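Local atomic coordinates of type III effector XopAI (Xanthomonas citri, PDB entry 6K93), a protein that probably acts inside the infected plant cell as a type III effector, using a mono-ADP-ribosyltransferase fold that appears suited to binding arginine-containing peptides. Residues L210-Y214 against K272-F277; G259-E263 against H305-K309; K99-W103 against L186-P192; F113-E119 against K201-S205. One frame throughout, in Å; residues are numbered along the deposited sequence.

How the interactions relate
Interactions 3 and 4 belong to the helical part of the chain and touch one another: Leu102 of helix 95-109 packs on both Phe113 and Lys201, and helix 194-209 carries one side of interaction 4. Along the sequence these two cross, their segments alternating. Interaction 1 comes later, its centre about 17 Å from that of interaction 4, and joins the loop leaving helix 194-209 to the short strand 272-273. Interaction 2, whose segments alternate with those of interaction 1, stands about 34 Å centre to centre from interaction 4, where strands 262-268 and 308-315 of the mixed sheet begin. Interaction 1 thus ties the helical part to the strand-rich part of the ADP-ribosyltransferase fold.

Interaction 1 of 4, residues L210-Y214 against K272-F277; sequences LPEEY and KRISMF
Tyr214 carries most of this contact, by its carbonyl on one side and its ring on the other. Arg273 N donates to Tyr214 O at 2.8 Å with an almost straight N-H...O angle of 177°, and the CG of Arg273 lies against the same oxygen. The Tyr214 ring is met at its edge: Arg273 O and the Met276 methyl CE both lie near its plane, CE close to the hydroxyl end, though its separation of 3.0 Å from Tyr214 OH is doubtfully short. Phe277 adds a ring tilted by 26° to that of Tyr214, slid so far along that the two barely overlap, with Phe277 CZ 3.8 Å from Tyr214 CE2. Leu210 touches both rings, its CD2 over the centre of the tyrosine face and 3.8 Å from Phe277 CZ. Here the turn that follows helix 194-209, closed by a bond from Tyr214 N to Pro211 O, is held against the edge strand 272-273 of a three-stranded antiparallel sheet, within the ADP-ribosyltransferase fold. Lys272 runs past Leu210 in the opposite direction. Bends at chi2 and chi4 bring its CD to 3.8 Å from Tyr214 CB and its CE to Leu210 O, 3.6 Å away. Its NZ stays 4.2 Å from Glu212 OE1; Ser215 OG bonds to both, a water bridge between them is doubtful because its glutamate side is too short, and Thr270 O takes a further bond from NZ. Farther out, Glu159 bonds to Tyr214 OH, Glu251 forms a salt bridge with Arg273, and helices 136-156 and 165-174 pack on Phe277.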
loop_
_atom_site.group_PDB
_atom_site.type_symbol
_atom_site.label_atom_id
_atom_site.label_comp_id
_atom_site.label_asym_id
_atom_site.label_seq_id
_atom_site.Cartn_x
_atom_site.Cartn_y
_atom_site.Cartn_z
ATOM N N LEU A 210 12.267 3.935 -0.694
ATOM C CA LEU A 210 13.133 2.775 -0.887
ATOM C C LEU A 210 14.134 3.068 -1.996
ATOM O O LEU A 210 13.764 3.650 -3.023
ATOM C CB LEU A 210 12.337 1.526 -1.274
ATOM C CG LEU A 210 11.656 0.786 -0.120
ATOM C CD1 LEU A 210 10.736 -0.291 -0.627
ATOM C CD2 LEU A 210 12.670 0.203 0.881
ATOM N N PRO A 211 15.394 2.669 -1.846
ATOM C CA PRO A 211 16.362 2.919 -2.918
ATOM C C PRO A 211 16.052 2.106 -4.168
ATOM O O PRO A 211 15.302 1.119 -4.149
ATOM C CB PRO A 211 17.708 2.531 -2.305
ATOM C CG PRO A 211 17.399 1.731 -1.082
ATOM C CD PRO A 211 15.997 2.081 -0.637
ATOM N N GLU A 212 16.664 2.544 -5.276
ATOM C CA GLU A 212 16.296 2.027 -6.588
ATOM C C GLU A 212 16.624 0.548 -6.749
ATOM O O GLU A 212 15.993 -0.135 -7.569
ATOM C CB GLU A 212 16.978 2.859 -7.678
ATOM C CG GLU A 212 16.814 2.355 -9.107
ATOM C CD GLU A 212 15.377 2.284 -9.603
ATOM O OE1 GLU A 212 14.433 2.736 -8.919
ATOM O OE2 GLU A 212 15.194 1.769 -10.722
ATOM N N GLU A 213 17.545 0.003 -5.965
ATOM C CA GLU A 213 17.800 -1.430 -6.074
ATOM C C GLU A 213 16.608 -2.276 -5.638
ATOM O O GLU A 213 16.584 -3.473 -5.936
ATOM C CB GLU A 213 19.056 -1.804 -5.282
ATOM C CG GLU A 213 19.040 -1.353 -3.835
ATOM C CD GLU A 213 19.838 -0.081 -3.593
ATOM O OE1 GLU A 213 19.727 0.882 -4.389
ATOM O OE2 GLU A 213 20.575 -0.041 -2.586
ATOM N N TYR A 214 15.620 -1.690 -4.948
ATOM C CA TYR A 214 14.401 -2.393 -4.599
ATOM C C TYR A 214 13.365 -2.377 -5.715
ATOM O O TYR A 214 12.366 -3.090 -5.611
ATOM C CB TYR A 214 13.785 -1.802 -3.308
ATOM C CG TYR A 214 14.557 -2.249 -2.094
ATOM C CD1 TYR A 214 15.755 -1.630 -1.747
ATOM C CD2 TYR A 214 14.121 -3.315 -1.315
ATOM C CE1 TYR A 214 16.489 -2.054 -0.647
ATOM C CE2 TYR A 214 14.853 -3.743 -0.227
ATOM C CZ TYR A 214 16.026 -3.113 0.103
ATOM O OH TYR A 214 16.745 -3.559 1.193
ATOM N N LYS A 272 8.051 -1.785 -6.282
ATOM C CA LYS A 272 9.060 -2.079 -5.279
ATOM C C LYS A 272 8.863 -3.468 -4.700
ATOM O O LYS A 272 7.741 -3.876 -4.363
ATOM C CB LYS A 272 9.017 -1.042 -4.147
ATOM C CG LYS A 272 9.516 0.333 -4.567
ATOM C CD LYS A 272 10.982 0.306 -4.839
ATOM C CE LYS A 272 11.559 1.683 -5.091
ATOM N NZ LYS A 272 11.148 2.221 -6.414
ATOM N N ARG A 273 9.975 -4.183 -4.568
ATOM C CA ARG A 273 10.010 -5.505 -3.962
ATOM C C ARG A 273 9.951 -5.365 -2.458
ATOM O O ARG A 273 10.822 -4.719 -1.866
ATOM C CB ARG A 273 11.295 -6.217 -4.364
ATOM C CG ARG A 273 11.534 -6.205 -5.856
ATOM C CD ARG A 273 12.922 -6.727 -6.182
ATOM N NE ARG A 273 12.879 -8.172 -6.209
ATOM C CZ ARG A 273 13.917 -8.929 -6.564
ATOM N NH1 ARG A 273 15.070 -8.364 -6.919
ATOM N NH2 ARG A 273 13.814 -10.251 -6.588
ATOM N N ILE A 274 8.915 -5.922 -1.831
ATOM C CA ILE A 274 8.755 -5.773 -0.389
ATOM C C ILE A 274 8.884 -7.092 0.361
ATOM O O ILE A 274 8.581 -7.145 1.566
ATOM C CB ILE A 274 7.436 -5.062 -0.052
ATOM C CG1 ILE A 274 6.199 -5.881 -0.473
ATOM C CG2 ILE A 274 7.390 -3.693 -0.739
ATOM C CD1 ILE A 274 4.893 -5.335 0.175
ATOM N N SER A 275 9.388 -8.134 -0.298
ATOM C CA SER A 275 9.594 -9.422 0.373
ATOM C C SER A 275 10.492 -9.302 1.604
ATOM O O SER A 275 10.277 -10.011 2.596
ATOM C CB SER A 275 10.161 -10.446 -0.618
ATOM O OG SER A 275 11.388 -10.002 -1.200
ATOM N N MET A 276 11.472 -8.405 1.577
ATOM C CA MET A 276 12.341 -8.204 2.738
ATOM C C MET A 276 11.566 -7.774 3.987
ATOM O O MET A 276 12.034 -8.013 5.118
ATOM C CB MET A 276 13.392 -7.135 2.398
ATOM C CG MET A 276 14.412 -7.529 1.368
ATOM S SD MET A 276 16.017 -7.676 2.175
ATOM C CE MET A 276 16.253 -6.010 2.793
ATOM N N PHE A 277 10.406 -7.114 3.810
ATOM C CA PHE A 277 9.659 -6.524 4.913
ATOM C C PHE A 277 8.424 -7.317 5.265
ATOM O O PHE A 277 7.839 -7.089 6.316
ATOM C CB PHE A 277 9.293 -5.082 4.552
ATOM C CG PHE A 277 10.432 -4.359 3.945
ATOM C CD1 PHE A 277 11.542 -4.075 4.723
ATOM C CD2 PHE A 277 10.441 -4.027 2.612
ATOM C CE1 PHE A 277 12.644 -3.444 4.173
ATOM C CE2 PHE A 277 11.521 -3.383 2.053
ATOM C CZ PHE A 277 12.629 -3.107 2.821
HETATM O O HOH W 1 12.972 4.106 -7.575
HETATM O O HOH W 2 15.625 -5.352 -7.607
#

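Interaction 2 of 4, residues G259-E263 against H305-K309; sequences GMAVE and HPRLK
His305 reaches across to Gly259 and covers Ala261 at the start of two parallel strands, 262-268 and 308-315, neighbours in the mixed sheet of the ADP-ribosyltransferase fold. The imidazole ND1 donates to Gly259 O at 2.8 Å and 176°; the acceptor lies in the ring plane, while the donor stands 38° above the carbonyl plane. This bond fixes the ring's rotation and presents a face to Ala261, whose CA sits 3.5 Å from the ring centroid in a CH-pi contact. Ala261 N, though also close over that face, is satisfied by Asp225 OD1 instead. Ala261 O has two weak donors, Arg307 N and Leu308 N, where the chain turns into the strand after the cis peptide preceding Pro306. Regular parallel pairing then begins: Glu263 N gives a sound bond to Leu308 O at 3.0 Å, and Val262 CA adds a C-H to the same oxygen. Val262 and Leu308 point to one face of the sheet, where both meet Val231 of helix 228-234. On the other face Glu263 and Lys309 stay beyond salt-bridge range; a water donates to Glu263 OE1 and weakly accepts from Lys309 NZ, which forms its salt bridge with Glu265. The Glu263 side chain passes slantwise across the Pro306 ring, OE1 3.5 Å from Pro306 CG.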
loop_
_atom_site.group_PDB
_atom_site.type_symbol
_atom_site.label_atom_id
_atom_site.label_comp_id
_atom_site.label_asym_id
_atom_site.label_seq_id
_atom_site.Cartn_x
_atom_site.Cartn_y
_atom_site.Cartn_z
ATOM N N GLY A 259 -8.742 -19.946 -9.209
ATOM C CA GLY A 259 -8.586 -19.207 -10.451
ATOM C C GLY A 259 -9.381 -17.935 -10.335
ATOM O O GLY A 259 -10.597 -17.985 -10.152
ATOM N N MET A 260 -8.707 -16.801 -10.435
ATOM C CA MET A 260 -9.312 -15.526 -10.105
ATOM C C MET A 260 -10.109 -14.942 -11.273
ATOM O O MET A 260 -9.824 -15.193 -12.455
ATOM C CB MET A 260 -8.222 -14.554 -9.660
ATOM C CG MET A 260 -7.381 -15.082 -8.503
ATOM S SD MET A 260 -8.409 -15.421 -7.052
ATOM C CE MET A 260 -8.969 -13.768 -6.759
ATOM N N ALA A 261 -11.124 -14.120 -10.918
ATOM C CA ALA A 261 -12.012 -13.553 -11.926
ATOM C C ALA A 261 -11.315 -12.531 -12.825
ATOM O O ALA A 261 -11.701 -12.361 -13.984
ATOM C CB ALA A 261 -13.209 -12.908 -11.260
ATOM N N VAL A 262 -10.319 -11.824 -12.307
ATOM C CA VAL A 262 -9.542 -10.843 -13.043
ATOM C C VAL A 262 -8.073 -11.150 -12.798
ATOM O O VAL A 262 -7.656 -11.350 -11.653
ATOM C CB VAL A 262 -9.851 -9.408 -12.601
ATOM C CG1 VAL A 262 -9.051 -8.416 -13.433
ATOM C CG2 VAL A 262 -11.334 -9.116 -12.763
ATOM N N GLU A 263 -7.303 -11.209 -13.859
ATOM C CA GLU A 263 -5.860 -11.372 -13.756
ATOM C C GLU A 263 -5.180 -10.201 -14.433
ATOM O O GLU A 263 -5.726 -9.606 -15.362
ATOM C CB GLU A 263 -5.359 -12.658 -14.399
ATOM C CG GLU A 263 -5.791 -13.889 -13.641
ATOM C CD GLU A 263 -5.436 -15.191 -14.346
ATOM O OE1 GLU A 263 -4.898 -15.169 -15.484
ATOM O OE2 GLU A 263 -5.686 -16.257 -13.743
ATOM N N HIS A 305 -13.182 -18.070 -15.911
ATOM C CA HIS A 305 -12.095 -17.318 -15.292
ATOM C C HIS A 305 -10.780 -17.570 -16.024
ATOM O O HIS A 305 -10.500 -18.713 -16.415
ATOM C CB HIS A 305 -11.955 -17.699 -13.820
ATOM C CG HIS A 305 -12.993 -17.069 -12.936
ATOM N ND1 HIS A 305 -12.871 -17.027 -11.569
ATOM C CD2 HIS A 305 -14.183 -16.483 -13.232
ATOM C CE1 HIS A 305 -13.936 -16.430 -11.052
ATOM N NE2 HIS A 305 -14.750 -16.099 -12.044
ATOM N N PRO A 306 -9.942 -16.536 -16.213
ATOM C CA PRO A 306 -10.238 -15.147 -15.825
ATOM C C PRO A 306 -11.198 -14.486 -16.801
ATOM O O PRO A 306 -10.939 -14.500 -18.011
ATOM C CB PRO A 306 -8.854 -14.476 -15.852
ATOM C CG PRO A 306 -8.115 -15.235 -16.910
ATOM C CD PRO A 306 -8.634 -16.649 -16.886
ATOM N N ARG A 307 -12.306 -13.930 -16.302
ATOM C CA ARG A 307 -13.235 -13.262 -17.209
ATOM C C ARG A 307 -12.557 -12.106 -17.927
ATOM O O ARG A 307 -12.884 -11.811 -19.084
ATOM C CB ARG A 307 -14.459 -12.758 -16.449
ATOM C CG ARG A 307 -15.305 -13.841 -15.781
ATOM C CD ARG A 307 -15.743 -14.930 -16.752
ATOM N NE ARG A 307 -16.477 -14.416 -17.912
ATOM C CZ ARG A 307 -17.755 -14.066 -17.895
ATOM N NH1 ARG A 307 -18.468 -14.165 -16.782
ATOM N NH2 ARG A 307 -18.322 -13.610 -19.002
ATOM N N LEU A 308 -11.605 -11.461 -17.263
ATOM C CA LEU A 308 -10.844 -10.359 -17.817
ATOM C C LEU A 308 -9.383 -10.557 -17.449
ATOM O O LEU A 308 -9.053 -10.845 -16.292
ATOM C CB LEU A 308 -11.323 -9.016 -17.301
ATOM C CG LEU A 308 -12.766 -8.810 -17.784
ATOM C CD1 LEU A 308 -13.555 -7.934 -16.825
ATOM C CD2 LEU A 308 -12.775 -8.278 -19.222
ATOM N N LYS A 309 -8.509 -10.417 -18.438
ATOM C CA LYS A 309 -7.070 -10.457 -18.213
ATOM C C LYS A 309 -6.464 -9.183 -18.785
ATOM O O LYS A 309 -6.591 -8.899 -19.988
ATOM C CB LYS A 309 -6.421 -11.683 -18.837
ATOM C CG LYS A 309 -4.960 -11.731 -18.490
ATOM C CD LYS A 309 -4.337 -13.052 -18.863
ATOM C CE LYS A 309 -2.854 -13.020 -18.585
ATOM N NZ LYS A 309 -2.200 -14.303 -19.007
HETATM O O HOH W 3 -2.441 -14.616 -15.977
#

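Interaction 3 of 4, residues K99-W103 against L186-P192; sequences KKQLW and LEKEARP
Lys99 and Leu186 divide this contact between a polar grip and an apolar seam. The lysine chain leaves helix 95-109 fully stretched, CG opposite the backbone N (chi1 175°) and every later torsion extended, which carries NZ into the curve of the 186-192 loop. There it is ringed by three backbone carbonyls. Ala190 O accepts at 2.7 Å from a donor tilted 25° from the carbonyl plane; Lys188 O accepts at 3.2 Å from a donor far above its plane, 71° out; Glu187 O, at 2.8 Å, is a weak third. The type I beta turn from Glu187 to Ala190 is closed by Ala190 N bonding to Glu187 O; the ammonium group probably steadies it further by bridging carbonyls from both ends and balancing the partial negative charge of the converging oxygens. Below NZ the stem is packed, Lys99 CD resting 3.8 Å from Pro192 CB, while Leu186 slides alongside and sets CD2 3.9 Å from Leu102 CD2. Matters are looser toward Trp103, whose ring edge is 4.3 Å from Leu186 CD1 at its CE3, and on the outer rim of the turn, where the side chains of Lys188 and Glu189 are exposed. Beyond the two segments, Arg244 makes a cation-pi contact with Trp103 and bonds to Leu186 O, Arg234 pairs with Glu187, and Leu102 turns inward onto Leu197 and Lys201 of helix 194-209.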
loop_
_atom_site.group_PDB
_atom_site.type_symbol
_atom_site.label_atom_id
_atom_site.label_comp_id
_atom_site.label_asym_id
_atom_site.label_seq_id
_atom_site.Cartn_x
_atom_site.Cartn_y
_atom_site.Cartn_z
ATOM N N LYS A 99 -9.040 13.202 2.251
ATOM C CA LYS A 99 -8.756 12.292 1.153
ATOM C C LYS A 99 -8.443 13.065 -0.124
ATOM O O LYS A 99 -7.492 12.736 -0.843
ATOM C CB LYS A 99 -9.948 11.380 0.965
ATOM C CG LYS A 99 -9.884 10.456 -0.184
ATOM C CD LYS A 99 -11.171 9.669 -0.187
ATOM C CE LYS A 99 -11.419 9.001 -1.508
ATOM N NZ LYS A 99 -12.851 8.556 -1.550
ATOM N N LYS A 100 -9.219 14.117 -0.413
ATOM C CA LYS A 100 -8.935 14.939 -1.585
ATOM C C LYS A 100 -7.552 15.568 -1.483
ATOM O O LYS A 100 -6.774 15.527 -2.446
ATOM C CB LYS A 100 -10.021 16.011 -1.738
ATOM C CG LYS A 100 -9.743 17.018 -2.833
ATOM C CD LYS A 100 -10.911 17.959 -2.980
ATOM C CE LYS A 100 -10.719 18.917 -4.129
ATOM N NZ LYS A 100 -11.894 19.826 -4.270
ATOM N N GLN A 101 -7.216 16.136 -0.312
ATOM C CA GLN A 101 -5.904 16.751 -0.147
ATOM C C GLN A 101 -4.782 15.719 -0.278
ATOM O O GLN A 101 -3.725 15.999 -0.870
ATOM C CB GLN A 101 -5.836 17.459 1.202
ATOM C CG GLN A 101 -6.681 18.745 1.220
ATOM C CD GLN A 101 -6.796 19.369 2.598
ATOM O OE1 GLN A 101 -6.554 18.713 3.613
ATOM N NE2 GLN A 101 -7.180 20.640 2.639
ATOM N N LEU A 102 -4.978 14.511 0.271
ATOM C CA LEU A 102 -3.943 13.492 0.131
ATOM C C LEU A 102 -3.745 13.101 -1.332
ATOM O O LEU A 102 -2.607 12.995 -1.809
ATOM C CB LEU A 102 -4.281 12.272 0.980
ATOM C CG LEU A 102 -3.235 11.162 0.918
ATOM C CD1 LEU A 102 -1.828 11.655 1.221
ATOM C CD2 LEU A 102 -3.614 10.067 1.907
ATOM N N TRP A 103 -4.835 12.886 -2.065
ATOM C CA TRP A 103 -4.697 12.505 -3.469
ATOM C C TRP A 103 -3.995 13.600 -4.269
ATOM O O TRP A 103 -3.150 13.307 -5.118
ATOM C CB TRP A 103 -6.071 12.180 -4.065
ATOM C CG TRP A 103 -6.029 11.852 -5.525
ATOM C CD1 TRP A 103 -6.681 12.510 -6.523
ATOM C CD2 TRP A 103 -5.281 10.803 -6.145
ATOM N NE1 TRP A 103 -6.403 11.926 -7.729
ATOM C CE2 TRP A 103 -5.536 10.881 -7.532
ATOM C CE3 TRP A 103 -4.422 9.815 -5.664
ATOM C CZ2 TRP A 103 -4.967 10.004 -8.442
ATOM C CZ3 TRP A 103 -3.855 8.940 -6.579
ATOM C CH2 TRP A 103 -4.130 9.045 -7.940
ATOM N N LEU A 186 -7.873 5.657 -1.263
ATOM C CA LEU A 186 -7.838 6.803 -2.166
ATOM C C LEU A 186 -8.672 6.599 -3.429
ATOM O O LEU A 186 -8.671 7.475 -4.297
ATOM C CB LEU A 186 -6.386 7.141 -2.546
ATOM C CG LEU A 186 -5.535 7.638 -1.399
ATOM C CD1 LEU A 186 -4.091 7.893 -1.811
ATOM C CD2 LEU A 186 -6.131 8.913 -0.782
ATOM N N GLU A 187 -9.386 5.481 -3.553
ATOM C CA GLU A 187 -10.309 5.314 -4.666
ATOM C C GLU A 187 -11.378 6.391 -4.605
ATOM O O GLU A 187 -11.823 6.786 -3.531
ATOM C CB GLU A 187 -10.965 3.940 -4.613
ATOM C CG GLU A 187 -10.045 2.783 -4.987
ATOM C CD GLU A 187 -10.033 2.549 -6.466
ATOM O OE1 GLU A 187 -9.457 3.388 -7.180
ATOM O OE2 GLU A 187 -10.617 1.555 -6.948
ATOM N N LYS A 188 -11.821 6.839 -5.777
ATOM C CA LYS A 188 -12.757 7.962 -5.823
ATOM C C LYS A 188 -14.021 7.677 -5.016
ATOM O O LYS A 188 -14.521 8.558 -4.298
ATOM C CB LYS A 188 -13.113 8.287 -7.276
ATOM C CG LYS A 188 -13.948 9.550 -7.456
ATOM C CD LYS A 188 -13.055 10.762 -7.729
ATOM C CE LYS A 188 -13.643 12.027 -7.114
ATOM N NZ LYS A 188 -12.820 13.244 -7.368
ATOM N N GLU A 189 -14.571 6.470 -5.141
ATOM C CA GLU A 189 -15.851 6.134 -4.531
ATOM C C GLU A 189 -15.726 5.492 -3.155
ATOM O O GLU A 189 -16.754 5.164 -2.548
ATOM C CB GLU A 189 -16.636 5.184 -5.444
ATOM C CG GLU A 189 -17.550 5.883 -6.431
ATOM C CD GLU A 189 -17.910 5.005 -7.621
ATOM O OE1 GLU A 189 -18.324 3.841 -7.410
ATOM O OE2 GLU A 189 -17.785 5.482 -8.767
ATOM N N ALA A 190 -14.514 5.314 -2.633
ATOM C CA ALA A 190 -14.355 4.717 -1.316
ATOM C C ALA A 190 -14.772 5.679 -0.219
ATOM O O ALA A 190 -14.660 6.894 -0.357
ATOM C CB ALA A 190 -12.898 4.290 -1.091
ATOM N N ARG A 191 -15.261 5.105 0.879
ATOM C CA ARG A 191 -15.560 5.870 2.088
ATOM C C ARG A 191 -14.273 5.952 2.887
ATOM O O ARG A 191 -13.788 4.915 3.361
ATOM C CB ARG A 191 -16.649 5.184 2.907
ATOM C CG ARG A 191 -18.053 5.269 2.326
ATOM C CD ARG A 191 -19.096 4.810 3.365
ATOM N NE ARG A 191 -18.616 4.976 4.742
ATOM C CZ ARG A 191 -18.821 6.061 5.485
ATOM N NH1 ARG A 191 -19.516 7.081 4.995
ATOM N NH2 ARG A 191 -18.337 6.127 6.719
ATOM N N PRO A 192 -13.645 7.122 3.036
ATOM C CA PRO A 192 -12.346 7.157 3.706
ATOM C C PRO A 192 -12.496 6.992 5.208
ATOM O O PRO A 192 -13.543 7.280 5.799
ATOM C CB PRO A 192 -11.795 8.540 3.345
ATOM C CG PRO A 192 -12.984 9.385 3.230
ATOM C CD PRO A 192 -14.090 8.475 2.660
#

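Interaction 4 of 4, residues F113-E119 against K201-S205; sequences FRSTPEE and KCIIS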
loop_
_atom_site.group_PDB
_atom_site.type_symbol
_atom_site.label_atom_id
_atom_site.label_comp_id
_atom_site.label_asym_id
_atom_site.label_seq_id
_atom_site.Cartn_x
_atom_site.Cartn_y
_atom_site.Cartn_z
ATOM N N PHE A 113 7.218 12.206 -2.379
ATOM C CA PHE A 113 6.289 12.071 -1.262
ATOM C C PHE A 113 7.003 11.497 -0.047
ATOM O O PHE A 113 7.680 10.479 -0.148
ATOM C CB PHE A 113 5.118 11.155 -1.668
ATOM C CG PHE A 113 4.006 11.103 -0.646
ATOM C CD1 PHE A 113 4.155 10.400 0.534
ATOM C CD2 PHE A 113 2.805 11.739 -0.889
ATOM C CE1 PHE A 113 3.158 10.370 1.463
ATOM C CE2 PHE A 113 1.784 11.698 0.049
ATOM C CZ PHE A 113 1.966 11.010 1.219
ATOM N N ARG A 114 6.837 12.138 1.107
ATOM C CA ARG A 114 7.409 11.632 2.345
ATOM C C ARG A 114 6.474 11.888 3.520
ATOM O O ARG A 114 5.905 12.978 3.655
ATOM C CB ARG A 114 8.771 12.300 2.656
ATOM C CG ARG A 114 9.869 12.075 1.631
ATOM C CD ARG A 114 10.381 10.628 1.674
ATOM N NE ARG A 114 11.534 10.401 0.823
ATOM C CZ ARG A 114 11.484 10.188 -0.488
ATOM N NH1 ARG A 114 10.339 10.195 -1.140
ATOM N NH2 ARG A 114 12.617 9.965 -1.173
ATOM N N SER A 115 6.374 10.906 4.410
ATOM C CA SER A 115 5.647 11.107 5.647
ATOM C C SER A 115 6.443 12.015 6.587
ATOM O O SER A 115 7.673 11.996 6.621
ATOM C CB SER A 115 5.360 9.783 6.356
ATOM O OG SER A 115 6.590 9.175 6.809
ATOM N N THR A 116 5.727 12.824 7.342
ATOM C CA THR A 116 6.290 13.686 8.376
ATOM C C THR A 116 6.338 12.934 9.693
ATOM O O THR A 116 5.643 11.926 9.878
ATOM C CB THR A 116 5.439 14.937 8.549
ATOM O OG1 THR A 116 4.163 14.557 9.069
ATOM C CG2 THR A 116 5.288 15.675 7.241
ATOM N N PRO A 117 7.137 13.415 10.647
ATOM C CA PRO A 117 7.115 12.792 11.980
ATOM C C PRO A 117 5.724 12.710 12.573
ATOM O O PRO A 117 5.354 11.677 13.142
ATOM C CB PRO A 117 8.040 13.710 12.806
ATOM C CG PRO A 117 9.020 14.245 11.777
ATOM C CD PRO A 117 8.159 14.481 10.541
ATOM N N GLU A 118 4.930 13.767 12.419
ATOM C CA GLU A 118 3.565 13.767 12.930
ATOM C C GLU A 118 2.714 12.690 12.248
ATOM O O GLU A 118 1.949 11.979 12.905
ATOM C CB GLU A 118 2.987 15.172 12.726
ATOM C CG GLU A 118 3.701 16.280 13.563
ATOM C CD GLU A 118 5.124 16.645 13.123
ATOM O OE1 GLU A 118 5.509 16.441 11.943
ATOM O OE2 GLU A 118 5.876 17.161 13.978
ATOM N N GLU A 119 2.870 12.516 10.933
ATOM C CA GLU A 119 2.130 11.467 10.228
ATOM C C GLU A 119 2.558 10.075 10.670
ATOM O O GLU A 119 1.734 9.151 10.701
ATOM C CB GLU A 119 2.309 11.649 8.715
ATOM C CG GLU A 119 1.564 12.878 8.227
ATOM C CD GLU A 119 1.956 13.369 6.836
ATOM O OE1 GLU A 119 2.964 12.918 6.295
ATOM O OE2 GLU A 119 1.213 14.245 6.316
ATOM N N LYS A 201 -0.314 7.225 4.071
ATOM C CA LYS A 201 0.804 8.157 3.983
ATOM C C LYS A 201 2.127 7.451 4.221
ATOM O O LYS A 201 3.118 7.735 3.551
ATOM C CB LYS A 201 0.610 9.296 4.987
ATOM C CG LYS A 201 -0.617 10.121 4.686
ATOM C CD LYS A 201 -0.886 11.152 5.755
ATOM C CE LYS A 201 -2.203 11.837 5.478
ATOM N NZ LYS A 201 -2.679 12.623 6.664
ATOM N N CYS A 202 2.171 6.547 5.177
ATOM C CA CYS A 202 3.424 5.872 5.488
ATOM C C CYS A 202 3.772 4.791 4.471
ATOM O O CYS A 202 4.953 4.613 4.156
ATOM C CB CYS A 202 3.370 5.320 6.905
ATOM S SG CYS A 202 3.517 6.657 8.124
ATOM N N ILE A 203 2.788 4.097 3.905
ATOM C CA ILE A 203 3.108 3.137 2.852
ATOM C C ILE A 203 3.624 3.859 1.618
ATOM O O ILE A 203 4.621 3.461 1.019
ATOM C CB ILE A 203 1.889 2.266 2.506
ATOM C CG1 ILE A 203 1.436 1.424 3.695
ATOM C CG2 ILE A 203 2.218 1.371 1.309
ATOM C CD1 ILE A 203 0.105 0.704 3.458
ATOM N N ILE A 204 2.955 4.937 1.209
ATOM C CA ILE A 204 3.389 5.679 0.029
ATOM C C ILE A 204 4.786 6.228 0.245
ATOM O O ILE A 204 5.634 6.156 -0.643
ATOM C CB ILE A 204 2.391 6.800 -0.315
ATOM C CG1 ILE A 204 1.047 6.184 -0.694
ATOM C CG2 ILE A 204 2.912 7.659 -1.453
ATOM C CD1 ILE A 204 -0.074 7.204 -0.830
ATOM N N SER A 205 5.034 6.796 1.421
ATOM C CA SER A 205 6.355 7.306 1.762
ATOM C C SER A 205 7.401 6.215 1.665
ATOM O O SER A 205 8.483 6.437 1.114
ATOM C CB SER A 205 6.298 7.897 3.174
ATOM O OG SER A 205 7.509 8.534 3.489
HETATM O O HOH W 4 -1.149 14.896 7.129
#
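Phe113 lays its ring against helix 194-209, and going out from CB the contacts shift from Ile204 CG2 toward Lys201. CB lies 4.1 Å from Ile204 CG2, and CG is closer to that same methyl. CD1 is closest, 3.6 Å from Ile204 CG2, and passes near Ser205 N. At CE1 the ring edge meets Lys201 O at 3.4 Å, and CZ, at the tip, lies near Lys201 CA. The methyl stands above one face, offset toward the rim, in a CH-pi contact. A chi1 of -172° swings CG away from the backbone N and onto the helix, where Leu102 and Val106 of helix 95-109 also pack on the ring. Beside it Ser115 N donates to Ser205 OG at 2.8 Å and 167°, and Asp167 binds the hydroxyls of both serines, so a buried polar cluster joins the segments. The chain then enters helix 117-128 through a capping box: Glu119 N bonds to Thr116 OG1, and Thr116 N reaches Glu119 OE1 from above the carboxylate plane. Glu119 OE2 pairs with Arg105 and meets Lys201 NZ through a water, while Lys201 CD rests 3.8 Å from Glu119 CD.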